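Local coordinates for protein isomaltose glucohydrolase (Kribbella flavida, PDB 5Z3E) that hydrolyses the alpha-1,6-glucosidic linkage of isomaltose from its non-reducing end, yielding beta-D-glucose and D-glucose during intracellular breakdown of a starch-derived cyclic tetrasaccharide, at residues R106-G109 / Q110-L114; R133-F136 / D137-G141; D140-P144 / W145-Q149. The protein carries 1 engineered substitution. All coordinates share one frame; numbering follows the deposited sequence. Where two conformers were deposited one is given.

Contact 1 (R106-G109 / Q110-L114)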
loop_
_atom_site.group_PDB
_atom_site.type_symbol
_atom_site.label_atom_id
_atom_site.label_comp_id
_atom_site.label_asym_id
_atom_site.label_seq_id
_atom_site.Cartn_x
_atom_site.Cartn_y
_atom_site.Cartn_z
ATOM N N ARG A 106 -0.768 -0.065 -22.077
ATOM C CA ARG A 106 -1.425 -1.140 -22.796
ATOM C C ARG A 106 -2.914 -1.238 -22.500
ATOM O O ARG A 106 -3.630 -1.876 -23.283
ATOM C CB ARG A 106 -0.718 -2.471 -22.545
ATOM C CG ARG A 106 0.549 -2.625 -23.350
ATOM C CD ARG A 106 1.521 -3.645 -22.781
ATOM N NE ARG A 106 0.891 -4.955 -22.692
ATOM C CZ ARG A 106 1.366 -5.931 -21.934
ATOM N NH1 ARG A 106 2.467 -5.765 -21.227
ATOM N NH2 ARG A 106 0.703 -7.077 -21.876
ATOM N N ARG A 107 -3.372 -0.661 -21.390
ATOM C CA ARG A 107 -4.772 -0.623 -20.999
ATOM C C ARG A 107 -5.478 0.668 -21.399
ATOM O O ARG A 107 -6.618 0.882 -21.000
ATOM C CB ARG A 107 -4.908 -0.863 -19.494
ATOM C CG ARG A 107 -4.272 -2.140 -18.984
ATOM C CD ARG A 107 -4.759 -3.384 -19.643
ATOM N NE ARG A 107 -4.089 -4.553 -19.107
ATOM C CZ ARG A 107 -4.646 -5.566 -18.465
ATOM N NH1 ARG A 107 -3.881 -6.552 -18.015
ATOM N NH2 ARG A 107 -5.979 -5.562 -18.232
ATOM N N ARG A 108 -4.837 1.516 -22.215
ATOM C CA ARG A 108 -5.468 2.757 -22.647
ATOM C C ARG A 108 -6.814 2.518 -23.284
ATOM O O ARG A 108 -7.775 3.235 -23.020
ATOM C CB ARG A 108 -4.522 3.453 -23.625
ATOM C CG ARG A 108 -5.031 4.718 -24.258
ATOM C CD ARG A 108 -4.938 5.928 -23.329
ATOM N NE ARG A 108 -6.076 6.030 -22.463
ATOM C CZ ARG A 108 -6.233 6.977 -21.564
ATOM N NH1 ARG A 108 -5.227 7.719 -21.170
ATOM N NH2 ARG A 108 -7.428 7.123 -21.033
ATOM N N GLY A 109 -6.866 1.551 -24.181
ATOM C CA GLY A 109 -8.124 1.249 -24.870
ATOM C C GLY A 109 -9.166 0.643 -23.958
ATOM O O GLY A 109 -10.343 1.013 -24.021
ATOM N N GLN A 110 -8.756 -0.251 -23.056
ATOM C CA GLN A 110 -9.695 -0.852 -22.090
ATOM C C GLN A 110 -10.305 0.244 -21.243
ATOM O O GLN A 110 -11.525 0.256 -21.022
ATOM C CB GLN A 110 -8.984 -1.916 -21.254
ATOM C CG GLN A 110 -9.897 -2.582 -20.230
ATOM C CD GLN A 110 -9.216 -3.700 -19.457
ATOM O OE1 GLN A 110 -8.040 -3.950 -19.616
ATOM N NE2 GLN A 110 -9.966 -4.356 -18.576
ATOM N N VAL A 111 -9.478 1.156 -20.722
ATOM C CA VAL A 111 -9.989 2.243 -19.905
ATOM C C VAL A 111 -10.892 3.157 -20.726
ATOM O O VAL A 111 -11.976 3.532 -20.270
ATOM C CB VAL A 111 -8.849 3.003 -19.219
ATOM C CG1 VAL A 111 -9.313 4.284 -18.591
ATOM C CG2 VAL A 111 -8.191 2.083 -18.193
ATOM N N ASP A 112 -10.487 3.515 -21.945
ATOM C CA ASP A 112 -11.344 4.356 -22.775
ATOM C C ASP A 112 -12.698 3.681 -22.988
ATOM O O ASP A 112 -13.733 4.362 -22.972
ATOM C CB ASP A 112 -10.678 4.659 -24.107
ATOM C CG ASP A 112 -9.509 5.633 -23.966
ATOM O OD1 ASP A 112 -9.399 6.291 -22.921
ATOM O OD2 ASP A 112 -8.739 5.730 -24.937
ATOM N N ASP A 113 -12.702 2.379 -23.215
ATOM C CA ASP A 113 -13.961 1.665 -23.417
ATOM C C ASP A 113 -14.805 1.642 -22.142
ATOM O O ASP A 113 -16.045 1.768 -22.234
ATOM C CB ASP A 113 -13.685 0.245 -23.878
ATOM C CG ASP A 113 -13.159 0.151 -25.303
ATOM O OD1 ASP A 113 -13.178 1.163 -26.035
ATOM O OD2 ASP A 113 -12.677 -0.952 -25.659
ATOM N N LEU A 114 -14.209 1.476 -20.976
ATOM C CA LEU A 114 -14.959 1.517 -19.729
ATOM C C LEU A 114 -15.607 2.878 -19.545
ATOM O O LEU A 114 -16.756 2.976 -19.147
ATOM C CB LEU A 114 -14.052 1.198 -18.536
ATOM C CG LEU A 114 -13.532 -0.240 -18.459
ATOM C CD1 LEU A 114 -12.470 -0.324 -17.366
ATOM C CD2 LEU A 114 -14.622 -1.266 -18.173
HETATM O O HOH W 1 -6.304 -1.491 -23.904
#
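The backbone N-H groups of Val-111, Asp-112 and Asp-113 reach back four residues to the carbonyls of Arg-107, Arg-108 and Gly-109, and the first of these bonds, Val-111 N to Arg-107 O, is 2.9 Å long and nearly straight at 173°. One step earlier, a water joins Arg-106 O to the N-H of Gln-110. Two side-chain pairs then bridge the turn. Arg-107 and Gln-110 run side by side, their guanidinium and amide planes only 14° apart, and Arg-107 NH2 meets Gln-110 OE1 at 3.0 Å on an in-plane lone pair. The other terminal nitrogen, Arg-107 NH1, forms a salt bridge with Asp-140 and bonds to Gly-138 O, so two further partners fix the guanidinium. Arg-108 is built differently: its chain bends at chi2 and chi3, bringing NH2 back to Asp-112 OD1 at 2.9 Å in a salt bridge. This bond is less regular, since NH2 approaches the syn side of OD1 but lies 27° out of the carboxylate plane. Arg-108 NH2 also pairs with Asp-183 of helix 175-188, and is thus shared between two carboxylates, Asp-183 being the stronger partner. Asp-112 and Asp-113, near the start of the helix, would be expected to interact favourably with its dipole. Together these features describe the N-terminal turn of helix 108-119, with Arg-107 at the N-cap position and an i to i+4 Arg-Asp salt bridge beside it.

Contact 2 (R133-F136 / D137-G141); sequences RFTF and DGNDG
Thr-135 directs its side chain at both Asp-137 and Asn-139, across a tight reversal of the chain. The backbone evidence identifies a type I turn from Thr-135 to Gly-138 followed by a G1 bulge: Gly-138 N bonds to Thr-135 O, whereas Thr-135 N bonds one residue further on, to Asn-139 O at 2.9 Å. Gly-138 occupies the bulge position with a positive phi of 84°, where a side chain would collide with the preceding carbonyl oxygen. Beyond the turn, Gly-141 N bonds to Arg-133 O at 2.8 Å, and Phe-134 and Asp-140 form a single bridge between the two arms.

Traced outward, Thr-135 CB first passes Asp-137 OD1 at 3.3 Å. Its methyl, CG2, turns to the other arm, where it meets Asn-139 O at 3.9 Å and Gly-141 CA at 4.1 Å. The hydroxyl makes the polar contacts: with chi1 at 64° it sits between the backbone N and the carbonyl carbon and faces into the turn. From there Thr-135 OG1 donates to Asp-137 OD1 at 2.6 Å, striking the anti side of that oxygen, 28° out of the carboxylate plane. The same OG1 accepts the N-H of Asn-139 at 2.9 Å.

On the opposite side of the strand, Phe-134 packs against Trp-99 and Val-103 of helix 90-105, while its backbone pairs with Ala-72. Phe-136 O receives the indole N-H of Trp-99, so the turn, too, has a bond from outside.

Chemically, the threonine hydroxyl is used in both senses. Giving its proton to a carboxylate fixes its rotation and, by polarising the oxygen, is likely to make OG1 a stronger acceptor for the N-H of Asn-139, next to Gly-138 in the bulge.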
loop_
_atom_site.group_PDB
_atom_site.type_symbol
_atom_site.label_atom_id
_atom_site.label_comp_id
_atom_site.label_asym_id
_atom_site.label_seq_id
_atom_site.Cartn_x
_atom_site.Cartn_y
_atom_site.Cartn_z
ATOM N N ARG A 133 -4.182 -8.728 -9.678
ATOM C CA ARG A 133 -2.912 -9.396 -9.958
ATOM C C ARG A 133 -2.495 -9.147 -11.382
ATOM O O ARG A 133 -3.326 -9.277 -12.293
ATOM C CB ARG A 133 -3.001 -10.911 -9.736
ATOM C CG ARG A 133 -3.378 -11.316 -8.334
ATOM C CD ARG A 133 -3.157 -12.792 -8.133
ATOM N NE ARG A 133 -3.753 -13.259 -6.893
ATOM C CZ ARG A 133 -3.444 -14.415 -6.322
ATOM N NH1 ARG A 133 -2.602 -15.247 -6.911
ATOM N NH2 ARG A 133 -3.933 -14.694 -5.158
ATOM N N PHE A 134 -1.215 -8.872 -11.588
ATOM C CA PHE A 134 -0.602 -8.813 -12.924
ATOM C C PHE A 134 0.427 -9.909 -13.032
ATOM O O PHE A 134 1.192 -10.175 -12.095
ATOM C CB PHE A 134 0.093 -7.475 -13.145
ATOM C CG PHE A 134 -0.837 -6.331 -13.336
ATOM C CD1 PHE A 134 -1.347 -6.071 -14.583
ATOM C CD2 PHE A 134 -1.239 -5.520 -12.267
ATOM C CE1 PHE A 134 -2.204 -5.000 -14.786
ATOM C CE2 PHE A 134 -2.100 -4.459 -12.473
ATOM C CZ PHE A 134 -2.557 -4.195 -13.738
ATOM N N THR A 135 0.498 -10.515 -14.207
ATOM C CA THR A 135 1.646 -11.323 -14.546
ATOM C C THR A 135 2.815 -10.387 -14.869
ATOM O O THR A 135 2.644 -9.186 -15.104
ATOM C CB THR A 135 1.324 -12.210 -15.785
ATOM O OG1 THR A 135 1.096 -11.367 -16.912
ATOM C CG2 THR A 135 0.102 -13.081 -15.528
ATOM N N PHE A 136 4.033 -10.926 -14.929
ATOM C CA PHE A 136 5.191 -10.087 -15.151
ATOM C C PHE A 136 5.232 -9.517 -16.563
ATOM O O PHE A 136 5.906 -8.509 -16.782
ATOM C CB PHE A 136 6.482 -10.823 -14.799
ATOM C CG PHE A 136 6.564 -11.287 -13.363
ATOM C CD1 PHE A 136 5.946 -10.625 -12.316
ATOM C CD2 PHE A 136 7.296 -12.444 -13.046
ATOM C CE1 PHE A 136 6.018 -11.107 -11.008
ATOM C CE2 PHE A 136 7.359 -12.914 -11.715
ATOM C CZ PHE A 136 6.735 -12.254 -10.726
ATOM N N ASP A 137 4.531 -10.150 -17.504
ATOM C CA ASP A 137 4.307 -9.632 -18.837
ATOM C C ASP A 137 3.043 -8.761 -18.960
ATOM O O ASP A 137 2.679 -8.375 -20.078
ATOM C CB ASP A 137 4.390 -10.733 -19.908
ATOM C CG ASP A 137 3.555 -11.953 -19.659
ATOM O OD1 ASP A 137 2.983 -12.120 -18.581
ATOM O OD2 ASP A 137 3.576 -12.821 -20.537
ATOM N N GLY A 138 2.453 -8.375 -17.838
ATOM C CA GLY A 138 1.424 -7.353 -17.859
ATOM C C GLY A 138 -0.001 -7.762 -18.162
ATOM O O GLY A 138 -0.840 -6.898 -18.393
ATOM N N ASN A 139 -0.275 -9.071 -18.124
ATOM C CA ASN A 139 -1.597 -9.590 -18.343
ATOM C C ASN A 139 -2.355 -9.714 -17.036
ATOM O O ASN A 139 -1.745 -9.711 -15.942
ATOM C CB ASN A 139 -1.507 -10.936 -19.058
ATOM C CG ASN A 139 -0.765 -10.824 -20.364
ATOM O OD1 ASN A 139 -0.915 -9.835 -21.099
ATOM N ND2 ASN A 139 0.094 -11.737 -20.643
ATOM N N ASP A 140 -3.675 -9.860 -17.085
ATOM C CA ASP A 140 -4.444 -10.123 -15.889
ATOM C C ASP A 140 -3.944 -11.438 -15.296
ATOM O O ASP A 140 -3.901 -12.463 -15.977
ATOM C CB ASP A 140 -5.934 -10.291 -16.181
ATOM C CG ASP A 140 -6.634 -9.018 -16.607
ATOM O OD1 ASP A 140 -5.970 -8.027 -16.897
ATOM O OD2 ASP A 140 -7.859 -9.037 -16.649
ATOM N N GLY A 141 -3.644 -11.405 -14.017
ATOM C CA GLY A 141 -3.263 -12.601 -13.292
ATOM C C GLY A 141 -4.376 -13.218 -12.469
ATOM O O GLY A 141 -4.181 -14.278 -11.890
#

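Contact 3 (D140-P144 / W145-Q149)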
loop_
_atom_site.group_PDB
_atom_site.type_symbol
_atom_site.label_atom_id
_atom_site.label_comp_id
_atom_site.label_asym_id
_atom_site.label_seq_id
_atom_site.Cartn_x
_atom_site.Cartn_y
_atom_site.Cartn_z
ATOM N N ASP A 140 -3.675 -9.860 -17.085
ATOM C CA ASP A 140 -4.444 -10.123 -15.889
ATOM C C ASP A 140 -3.944 -11.438 -15.296
ATOM O O ASP A 140 -3.901 -12.463 -15.977
ATOM C CB ASP A 140 -5.934 -10.291 -16.181
ATOM C CG ASP A 140 -6.634 -9.018 -16.607
ATOM O OD1 ASP A 140 -5.970 -8.027 -16.897
ATOM O OD2 ASP A 140 -7.859 -9.037 -16.649
ATOM N N GLY A 141 -3.644 -11.405 -14.017
ATOM C CA GLY A 141 -3.263 -12.601 -13.292
ATOM C C GLY A 141 -4.376 -13.218 -12.469
ATOM O O GLY A 141 -4.181 -14.278 -11.890
ATOM N N SER A 142 -5.522 -12.531 -12.410
ATOM C CA SER A 142 -6.648 -12.971 -11.632
ATOM C C SER A 142 -7.887 -12.319 -12.239
ATOM O O SER A 142 -7.791 -11.365 -13.023
ATOM C CB SER A 142 -6.490 -12.534 -10.167
ATOM O OG SER A 142 -6.403 -11.126 -10.095
ATOM N N ASP A 143 -9.049 -12.827 -11.859
ATOM C CA ASP A 143 -10.330 -12.377 -12.363
ATOM C C ASP A 143 -10.889 -11.305 -11.440
ATOM O O ASP A 143 -11.178 -11.582 -10.262
ATOM C CB ASP A 143 -11.270 -13.569 -12.376
ATOM C CG ASP A 143 -12.655 -13.259 -12.893
ATOM O OD1 ASP A 143 -13.051 -12.081 -13.066
ATOM O OD2 ASP A 143 -13.396 -14.242 -13.091
ATOM N N PRO A 144 -11.089 -10.055 -11.930
ATOM C CA PRO A 144 -11.528 -8.987 -11.042
ATOM C C PRO A 144 -12.930 -9.181 -10.489
ATOM O O PRO A 144 -13.274 -8.524 -9.521
ATOM C CB PRO A 144 -11.429 -7.717 -11.885
ATOM C CG PRO A 144 -11.483 -8.171 -13.258
ATOM C CD PRO A 144 -10.811 -9.547 -13.284
ATOM N N TRP A 145 -13.740 -10.104 -11.016
ATOM C CA TRP A 145 -14.969 -10.392 -10.303
ATOM C C TRP A 145 -14.665 -10.768 -8.843
ATOM O O TRP A 145 -15.417 -10.407 -7.925
ATOM C CB TRP A 145 -15.781 -11.516 -10.980
ATOM C CG TRP A 145 -17.022 -11.789 -10.228
ATOM C CD1 TRP A 145 -17.261 -12.788 -9.335
ATOM C CD2 TRP A 145 -18.162 -10.929 -10.153
ATOM N NE1 TRP A 145 -18.468 -12.615 -8.716
ATOM C CE2 TRP A 145 -19.054 -11.466 -9.189
ATOM C CE3 TRP A 145 -18.523 -9.729 -10.779
ATOM C CZ2 TRP A 145 -20.252 -10.859 -8.861
ATOM C CZ3 TRP A 145 -19.706 -9.115 -10.436
ATOM C CH2 TRP A 145 -20.557 -9.680 -9.491
ATOM N N TRP A 146 -13.600 -11.546 -8.649
ATOM C CA TRP A 146 -13.264 -12.087 -7.356
ATOM C C TRP A 146 -12.324 -11.224 -6.528
ATOM O O TRP A 146 -12.186 -11.483 -5.333
ATOM C CB TRP A 146 -12.677 -13.495 -7.499
ATOM C CG TRP A 146 -13.604 -14.435 -8.130
ATOM C CD1 TRP A 146 -13.501 -14.952 -9.355
ATOM C CD2 TRP A 146 -14.796 -14.961 -7.556
ATOM N NE1 TRP A 146 -14.548 -15.797 -9.594
ATOM C CE2 TRP A 146 -15.383 -15.810 -8.501
ATOM C CE3 TRP A 146 -15.421 -14.754 -6.325
ATOM C CZ2 TRP A 146 -16.576 -16.519 -8.271
ATOM C CZ3 TRP A 146 -16.613 -15.398 -6.093
ATOM C CH2 TRP A 146 -17.158 -16.290 -7.042
ATOM N N ASP A 147 -11.680 -10.213 -7.122
ATOM C CA ASP A 147 -10.723 -9.429 -6.379
ATOM C C ASP A 147 -10.614 -7.966 -6.797
ATOM O O ASP A 147 -9.629 -7.313 -6.419
ATOM C CB ASP A 147 -9.344 -10.100 -6.373
ATOM C CG ASP A 147 -8.677 -10.064 -7.722
ATOM O OD1 ASP A 147 -9.248 -9.498 -8.669
ATOM O OD2 ASP A 147 -7.542 -10.604 -7.828
ATOM N N PHE A 148 -11.624 -7.428 -7.453
ATOM C CA PHE A 148 -11.654 -6.034 -7.901
ATOM C C PHE A 148 -11.226 -5.065 -6.792
ATOM O O PHE A 148 -11.843 -5.015 -5.722
ATOM C CB PHE A 148 -13.079 -5.663 -8.350
ATOM C CG PHE A 148 -13.262 -4.211 -8.664
ATOM C CD1 PHE A 148 -12.421 -3.541 -9.534
ATOM C CD2 PHE A 148 -14.301 -3.497 -8.098
ATOM C CE1 PHE A 148 -12.577 -2.203 -9.791
ATOM C CE2 PHE A 148 -14.462 -2.140 -8.359
ATOM C CZ PHE A 148 -13.605 -1.501 -9.199
ATOM N N GLN A 149 -10.200 -4.261 -7.085
ATOM C CA GLN A 149 -9.625 -3.294 -6.155
ATOM C C GLN A 149 -9.196 -2.072 -6.942
ATOM O O GLN A 149 -8.601 -2.228 -8.023
ATOM C CB GLN A 149 -8.362 -3.846 -5.471
ATOM C CG GLN A 149 -8.639 -4.964 -4.467
ATOM C CD GLN A 149 -7.362 -5.548 -3.853
ATOM O OE1 GLN A 149 -6.308 -5.505 -4.454
ATOM N NE2 GLN A 149 -7.454 -6.084 -2.656
HETATM O O HOH W 2 -8.071 -8.904 -11.029
#
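Asp-143 caps the short helix 144-147 by accepting the N-H of Trp-145, two residues on, in an Asx turn.

Among the backbone and capping bonds, the cap itself joins Trp-145 N to Asp-143 OD1 at 2.9 Å. With CG anti to the backbone N and beside the carbonyl carbon (chi1 -179°), the Asp-143 side chain brings OD1 round to this N-H. The donor comes from above the carboxylate plane, 50° out of it. Asp-143 O takes the N-H of Trp-146 at 2.9 Å, also from above the carbonyl plane; the later bonds, Asp-147 N and Phe-148 N to Pro-144 O, are weak, as befits a helix barely one turn long. With an alanine in place of Asp-143, the Trp-145 N-H would probably lose its capping acceptor, leaving the first turn less firmly held.

Apolar packing across the turn is limited to Pro-144 CB and Phe-148 CB, 4.4 Å apart. Within 145-149 the two indoles meet edge to face, Trp-145 CD1 standing 3.6 Å above the centre of the Trp-146 ring. Trp-145, by similarity a substrate-binding residue, thus has its backbone N-H capped and its ring edge against Trp-146.

The side-chain and water-mediated hydrogen bonds lie close to the inferred proton donor Glu-198, whose side chain is about 4 Å from that of Asp-147 at the nearest atoms. Ser-142 OG, which probably also accepts the N-H of Arg-133, donates to the syn lone pair of Asp-147 OD2 at 2.6 Å. One water closes the loop, donating to Ser-142 OG and, at 2.7 Å, to Asp-147 OD1.

From the N terminus, contact 1 comes first and closes the opening turn of helix 108-119. Contact 2 follows in series, closing the hairpin that folds 137-141 back on strand 134-135. Contact 3 begins on residues 140-141, where contact 2 ends, and carries the chain into helix 144-147. None encloses another; only the last two share residues. In space, their centres lie 11 Å apart, whereas contact 1 is about 16 Å from either. The Arg-107 to Asp-140 salt bridge ties the helix start to both later contacts, and Arg-106 NH1 probably bonds to Asp-137 O at the hairpin tip. Together the three contacts connect a surface helix, through the hairpin, with the region of Glu-198 and Trp-145.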